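Local structure of 4-alpha-glucanotransferase (Corynebacterium glutamicum, 5B68) at residues Gly511-Glu514 and Pro515-Asp519; His461-Gly464 and Leu465-Leu468. The protein is an amylomaltase, an enzyme of the TIM-barrel clan that also carries a beta-sandwich domain near its N terminus. All coordinates share one frame; numbering follows the deposited sequence.

In the fold
From the N terminus the chain passes the beta-sandwich domain and enters the parallel barrel sheet. Contact 2 comes first: residues 461-468 turn the chain from barrel strand 456-459 into strand 467-472, part of a small antiparallel sheet. After strand 481-484, helix 487-500 and barrel strand 504-507, contact 1 starts helix 515-523 at residues 511-519. The two turns lie in series, neither nested nor crossed, yet they touch, their centres about 11 Å apart. A salt bridge from Arg467 NH2 to Glu514 OE1, 2.8 Å long, and packing of Leu463 CD1 on Phe513 CD2 tie the loops that follow two neighbouring barrel strands.

Contact 1 of 2, residues Gly511-Glu514 and Pro515-Asp519; sequences GTFE and PWVQD
The Phe513 ring lies against Val517 and Gln518 of the first helical turn. Val517 CG1 sits over one face, 3.9 Å from the Phe513 ring centroid and 23° off its normal, a CH-pi contact. Toward the rim of the opposite face lies a water that donates to Gly511 O at 3.2 Å and accepts from Gln518 NE2 at 2.7 Å. At the ring edge, Phe513 CE1 meets Gln518 CG at 3.3 Å. The Gln518 amide is turned 82° from the ring plane. Glu514 is the N-cap residue, and its carbonyl opens the helix with two weak bonds, from Val517 N at 3.1 Å and from Gln518 N at 3.4 Å to Glu514 O. Its side chain bends at chi2 (86°), bringing Glu514 OE1 to 3.8 Å from Val517 CG2 while that oxygen forms a salt bridge with Arg467. Trp516 CD1 approaches Glu514 CB obliquely at 3.7 Å. With both bonds to Glu514 O weak, the Phe513 face on Val517 adds an apolar contact to the helix start, and the carboxylate close to the helix N terminus is probably favoured by the helix dipole as well as by the arginine.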
ATOM      1  N   GLY A 511       8.041  -1.350  12.940  1.00 61.36           N
ATOM      2  CA  GLY A 511       8.282  -2.388  13.936  1.00 70.86           C
ATOM      3  C   GLY A 511       9.761  -2.731  14.118  1.00 71.49           C
ATOM      4  O   GLY A 511      10.596  -1.978  13.650  1.00 75.50           O
ATOM      5  N   THR A 512      10.094  -3.804  14.848  1.00 65.29           N
ATOM      6  CA  THR A 512      11.492  -4.078  15.210  1.00 62.95           C
ATOM      7  C   THR A 512      12.014  -5.502  14.857  1.00 60.17           C
ATOM      8  O   THR A 512      12.429  -6.290  15.722  1.00 48.70           O
ATOM      9  CB  THR A 512      11.613  -3.925  16.718  1.00 68.81           C
ATOM     10  OG1 THR A 512      10.674  -4.826  17.323  1.00 65.82           O
ATOM     11  CG2 THR A 512      11.295  -2.530  17.127  1.00 69.30           C
ATOM     12  N   PHE A 513      12.085  -5.759  13.557  1.00 40.91           N
ATOM     13  CA  PHE A 513      12.250  -7.086  12.983  1.00 38.92           C
ATOM     14  C   PHE A 513      13.677  -7.647  12.825  1.00 34.24           C
ATOM     15  O   PHE A 513      14.637  -6.988  13.133  1.00 32.92           O
ATOM     16  CB  PHE A 513      11.379  -7.267  11.731  1.00 38.21           C
ATOM     17  CG  PHE A 513      11.404  -6.109  10.745  1.00 48.10           C
ATOM     18  CD1 PHE A 513      12.562  -5.742  10.104  1.00 46.50           C
ATOM     19  CD2 PHE A 513      10.235  -5.448  10.403  1.00 48.59           C
ATOM     20  CE1 PHE A 513      12.562  -4.712   9.180  1.00 46.27           C
ATOM     21  CE2 PHE A 513      10.232  -4.427   9.472  1.00 47.83           C
ATOM     22  CZ  PHE A 513      11.398  -4.060   8.863  1.00 40.16           C
ATOM     23  N   GLU A 514      13.785  -8.896  12.398  1.00 27.21           N
ATOM     24  CA  GLU A 514      15.060  -9.589  12.358  1.00 25.91           C
ATOM     25  C   GLU A 514      16.047  -8.933  11.382  1.00 26.70           C
ATOM     26  O   GLU A 514      15.634  -8.283  10.414  1.00 25.62           O
ATOM     27  CB  GLU A 514      14.857 -11.026  12.029  1.00 28.81           C
ATOM     28  CG  GLU A 514      14.019 -11.781  13.047  1.00 27.38           C
ATOM     29  CD  GLU A 514      12.544 -11.712  12.846  1.00 29.09           C
ATOM     30  OE1 GLU A 514      12.077 -11.062  11.853  1.00 27.77           O
ATOM     31  OE2 GLU A 514      11.858 -12.315  13.681  1.00 32.27           O
ATOM     32  N   PRO A 515      17.366  -9.043  11.665  1.00 25.28           N
ATOM     33  CA  PRO A 515      18.356  -8.377  10.821  1.00 27.51           C
ATOM     34  C   PRO A 515      18.274  -8.787   9.357  1.00 22.62           C
ATOM     35  O   PRO A 515      18.434  -7.916   8.486  1.00 25.62           O
ATOM     36  CB  PRO A 515      19.705  -8.816  11.414  1.00 28.95           C
ATOM     37  CG  PRO A 515      19.387  -9.182  12.830  1.00 31.75           C
ATOM     38  CD  PRO A 515      17.974  -9.719  12.827  1.00 29.88           C
ATOM     39  N   TRP A 516      18.001 -10.061   9.092  1.00 23.04           N
ATOM     40  CA  TRP A 516      17.910 -10.562   7.684  1.00 21.73           C
ATOM     41  C   TRP A 516      16.787  -9.828   6.882  1.00 22.32           C
ATOM     42  O   TRP A 516      16.929  -9.609   5.686  1.00 22.09           O
ATOM     43  CB  TRP A 516      17.744 -12.047   7.595  1.00 23.51           C
ATOM     44  CG  TRP A 516      16.493 -12.652   8.033  1.00 23.51           C
ATOM     45  CD1 TRP A 516      16.189 -13.123   9.305  1.00 23.07           C
ATOM     46  CD2 TRP A 516      15.337 -12.945   7.209  1.00 24.15           C
ATOM     47  NE1 TRP A 516      14.919 -13.663   9.306  1.00 25.31           N
ATOM     48  CE2 TRP A 516      14.383 -13.587   8.045  1.00 24.74           C
ATOM     49  CE3 TRP A 516      15.024 -12.710   5.872  1.00 25.33           C
ATOM     50  CZ2 TRP A 516      13.131 -13.935   7.615  1.00 24.30           C
ATOM     51  CZ3 TRP A 516      13.755 -13.105   5.402  1.00 24.84           C
ATOM     52  CH2 TRP A 516      12.822 -13.723   6.294  1.00 27.30           C
ATOM     53  N   VAL A 517      15.714  -9.467   7.569  1.00 20.78           N
ATOM     54  CA  VAL A 517      14.573  -8.792   6.951  1.00 20.48           C
ATOM     55  C   VAL A 517      14.989  -7.377   6.555  1.00 21.11           C
ATOM     56  O   VAL A 517      14.800  -7.003   5.408  1.00 18.43           O
ATOM     57  CB  VAL A 517      13.355  -8.807   7.895  1.00 21.27           C
ATOM     58  CG1 VAL A 517      12.186  -7.994   7.397  1.00 21.35           C
ATOM     59  CG2 VAL A 517      12.957 -10.235   8.255  1.00 21.88           C
ATOM     60  N   GLN A 518      15.545  -6.603   7.508  1.00 19.41           N
ATOM     61  CA  GLN A 518      16.072  -5.283   7.267  1.00 23.26           C
ATOM     62  C   GLN A 518      17.059  -5.331   6.112  1.00 23.27           C
ATOM     63  O   GLN A 518      16.971  -4.543   5.204  1.00 20.85           O
ATOM     64  CB  GLN A 518      16.782  -4.773   8.522  1.00 28.57           C
ATOM     65  CG  GLN A 518      15.775  -4.488   9.637  1.00 37.23           C
ATOM     66  CD  GLN A 518      16.364  -3.752  10.837  1.00 50.95           C
ATOM     67  OE1 GLN A 518      17.552  -3.883  11.125  1.00 47.10           O
ATOM     68  NE2 GLN A 518      15.518  -2.984  11.553  1.00 60.95           N
ATOM     69  N   ASP A 519      17.937  -6.311   6.095  1.00 22.87           N
ATOM     70  CA  ASP A 519      18.936  -6.413   5.077  1.00 25.49           C
ATOM     71  C   ASP A 519      18.352  -6.771   3.707  1.00 24.48           C
ATOM     72  O   ASP A 519      18.841  -6.281   2.677  1.00 21.97           O
ATOM     73  CB  ASP A 519      20.033  -7.439   5.446  1.00 31.09           C
ATOM     74  CG  ASP A 519      20.955  -6.942   6.563  1.00 39.30           C
ATOM     75  OD1 ASP A 519      20.962  -5.721   6.827  1.00 47.46           O
ATOM     76  OD2 ASP A 519      21.644  -7.775   7.203  1.00 47.03           O
TER
HETATM   77  O   HOH W   1      12.778  -2.819  11.504  1.00 58.61           O

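Contact 2 of 2, residues His461-Gly464 and Leu465-Leu468; sequences HVLG and LFRL
Leu463 and Arg467 meet obliquely, the methyl CD1 of Leu463 lying over one face of the guanidinium, offset toward its rim and 4.0 Å from Arg467 NH2. Arg467 sets CG between its backbone N and carbonyl carbon (chi1 68°) and its chain bends at chi3, which brings the flat group back beside Leu463; its NH2 is held by Glu514. Val462 and Leu465 also cross at a slant, with Val462 CG2 pressed against Leu465 CD1 at 3.4 Å, tighter than usual van der Waals contact. Leu465 packs on Leu490, Val491 and Leu494 of helix 487-500. The Phe466 ring presents its edge to Leu463 O, which lies in the ring plane, 3.6 Å from Phe466 CD1. Leu468 CD2 points into the edge of the His461 imidazole, 3.9 Å from His461 CD2, and also touches the alpha carbon of Gly464. A C-H...O contact brings Gly464 CA to 3.2 Å from Arg467 O. A water joins that carbonyl to His461 NE2.

Three backbone bonds close the turn. Leu465 N bonds to Val462 O, and Leu463 O is gripped twice: Phe466 N comes from 47° above the carbonyl plane at 2.8 Å, whereas Arg467 N lies in that plane at 3.0 Å.

Such a 3-10 turn feeding a strand here forms part of the loop after the fourth strand of the TIM-type barrel. His461 is bonded through its backbone N to Glu508 and stands edge-to-face with Trp425; its side chain lies about 4 Å from a bound bis-tris molecule (BTB), consistent with the pocket that such barrels form at the C-terminal ends of their strands.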
ATOM      1  N   HIS A 461       2.944  -1.294   5.803  1.00 21.20           N
ATOM      2  CA  HIS A 461       3.199  -2.604   6.391  1.00 21.81           C
ATOM      3  C   HIS A 461       4.134  -3.494   5.553  1.00 19.18           C
ATOM      4  O   HIS A 461       3.755  -4.547   5.113  1.00 18.98           O
ATOM      5  CB  HIS A 461       1.901  -3.337   6.683  1.00 22.05           C
ATOM      6  CG  HIS A 461       2.047  -4.422   7.700  1.00 28.84           C
ATOM      7  ND1 HIS A 461       2.495  -4.184   8.978  1.00 29.95           N
ATOM      8  CD2 HIS A 461       1.814  -5.752   7.628  1.00 28.42           C
ATOM      9  CE1 HIS A 461       2.527  -5.318   9.648  1.00 30.93           C
ATOM     10  NE2 HIS A 461       2.116  -6.283   8.852  1.00 30.50           N
ATOM     11  N   VAL A 462       5.335  -3.013   5.304  1.00 18.98           N
ATOM     12  CA  VAL A 462       6.258  -3.697   4.414  1.00 18.45           C
ATOM     13  C   VAL A 462       6.637  -5.077   4.944  1.00 19.45           C
ATOM     14  O   VAL A 462       6.995  -5.953   4.198  1.00 17.41           O
ATOM     15  CB  VAL A 462       7.494  -2.866   4.116  1.00 20.17           C
ATOM     16  CG1 VAL A 462       8.401  -2.814   5.314  1.00 22.34           C
ATOM     17  CG2 VAL A 462       8.193  -3.401   2.883  1.00 19.20           C
ATOM     18  N   LEU A 463       6.578  -5.254   6.254  1.00 20.04           N
ATOM     19  CA  LEU A 463       6.834  -6.608   6.838  1.00 20.49           C
ATOM     20  C   LEU A 463       5.983  -7.737   6.234  1.00 18.20           C
ATOM     21  O   LEU A 463       6.428  -8.885   6.216  1.00 18.55           O
ATOM     22  CB  LEU A 463       6.701  -6.570   8.341  1.00 21.18           C
ATOM     23  CG  LEU A 463       7.086  -7.852   9.083  1.00 22.81           C
ATOM     24  CD1 LEU A 463       8.546  -8.263   8.960  1.00 23.80           C
ATOM     25  CD2 LEU A 463       6.628  -7.748  10.548  1.00 29.64           C
ATOM     26  N   GLY A 464       4.800  -7.368   5.723  1.00 16.30           N
ATOM     27  CA  GLY A 464       3.889  -8.221   4.978  1.00 19.48           C
ATOM     28  C   GLY A 464       4.441  -8.809   3.710  1.00 19.55           C
ATOM     29  O   GLY A 464       3.817  -9.714   3.131  1.00 24.88           O
ATOM     30  N   LEU A 465       5.576  -8.327   3.245  1.00 19.03           N
ATOM     31  CA  LEU A 465       6.271  -8.977   2.127  1.00 18.27           C
ATOM     32  C   LEU A 465       6.966 -10.250   2.644  1.00 20.72           C
ATOM     33  O   LEU A 465       7.429 -11.075   1.825  1.00 20.78           O
ATOM     34  CB  LEU A 465       7.256  -8.023   1.507  1.00 21.21           C
ATOM     35  CG  LEU A 465       6.687  -6.694   0.929  1.00 24.06           C
ATOM     36  CD1 LEU A 465       7.868  -5.834   0.500  1.00 26.74           C
ATOM     37  CD2 LEU A 465       5.812  -6.894  -0.251  1.00 26.31           C
ATOM     38  N   PHE A 466       7.145 -10.360   3.982  1.00 17.32           N
ATOM     39  CA  PHE A 466       7.817 -11.458   4.624  1.00 17.79           C
ATOM     40  C   PHE A 466       6.851 -12.414   5.309  1.00 19.32           C
ATOM     41  O   PHE A 466       7.003 -13.623   5.225  1.00 19.81           O
ATOM     42  CB  PHE A 466       8.873 -10.931   5.618  1.00 17.92           C
ATOM     43  CG  PHE A 466       9.936 -10.067   4.960  1.00 19.08           C
ATOM     44  CD1 PHE A 466       9.679  -8.739   4.668  1.00 19.73           C
ATOM     45  CD2 PHE A 466      11.166 -10.605   4.611  1.00 19.61           C
ATOM     46  CE1 PHE A 466      10.642  -7.955   4.078  1.00 20.68           C
ATOM     47  CE2 PHE A 466      12.110  -9.836   4.000  1.00 22.70           C
ATOM     48  CZ  PHE A 466      11.842  -8.484   3.699  1.00 20.02           C
ATOM     49  N   ARG A 467       5.945 -11.861   6.098  1.00 20.90           N
ATOM     50  CA  ARG A 467       5.021 -12.630   6.869  1.00 20.58           C
ATOM     51  C   ARG A 467       3.835 -11.741   7.243  1.00 21.26           C
ATOM     52  O   ARG A 467       3.963 -10.497   7.277  1.00 20.85           O
ATOM     53  CB  ARG A 467       5.757 -13.156   8.137  1.00 20.51           C
ATOM     54  CG  ARG A 467       6.125 -12.035   9.097  1.00 22.99           C
ATOM     55  CD  ARG A 467       7.041 -12.527  10.200  1.00 22.76           C
ATOM     56  NE  ARG A 467       8.401 -12.781   9.744  1.00 23.68           N
ATOM     57  CZ  ARG A 467       9.491 -12.253  10.301  1.00 22.26           C
ATOM     58  NH1 ARG A 467      10.663 -12.532   9.805  1.00 24.38           N
ATOM     59  NH2 ARG A 467       9.401 -11.404  11.315  1.00 23.14           N
ATOM     60  N   LEU A 468       2.697 -12.337   7.551  1.00 19.81           N
ATOM     61  CA  LEU A 468       1.563 -11.577   8.063  1.00 20.89           C
ATOM     62  C   LEU A 468       1.117 -12.226   9.313  1.00 19.26           C
ATOM     63  O   LEU A 468       1.051 -13.446   9.373  1.00 22.63           O
ATOM     64  CB  LEU A 468       0.400 -11.573   7.071  1.00 21.29           C
ATOM     65  CG  LEU A 468       0.624 -10.648   5.851  1.00 21.64           C
ATOM     66  CD1 LEU A 468      -0.468 -10.895   4.816  1.00 23.64           C
ATOM     67  CD2 LEU A 468       0.720  -9.182   6.212  1.00 21.00           C
TER
HETATM   68  O   HOH W   2       3.541  -8.659   9.424  1.00 32.16           O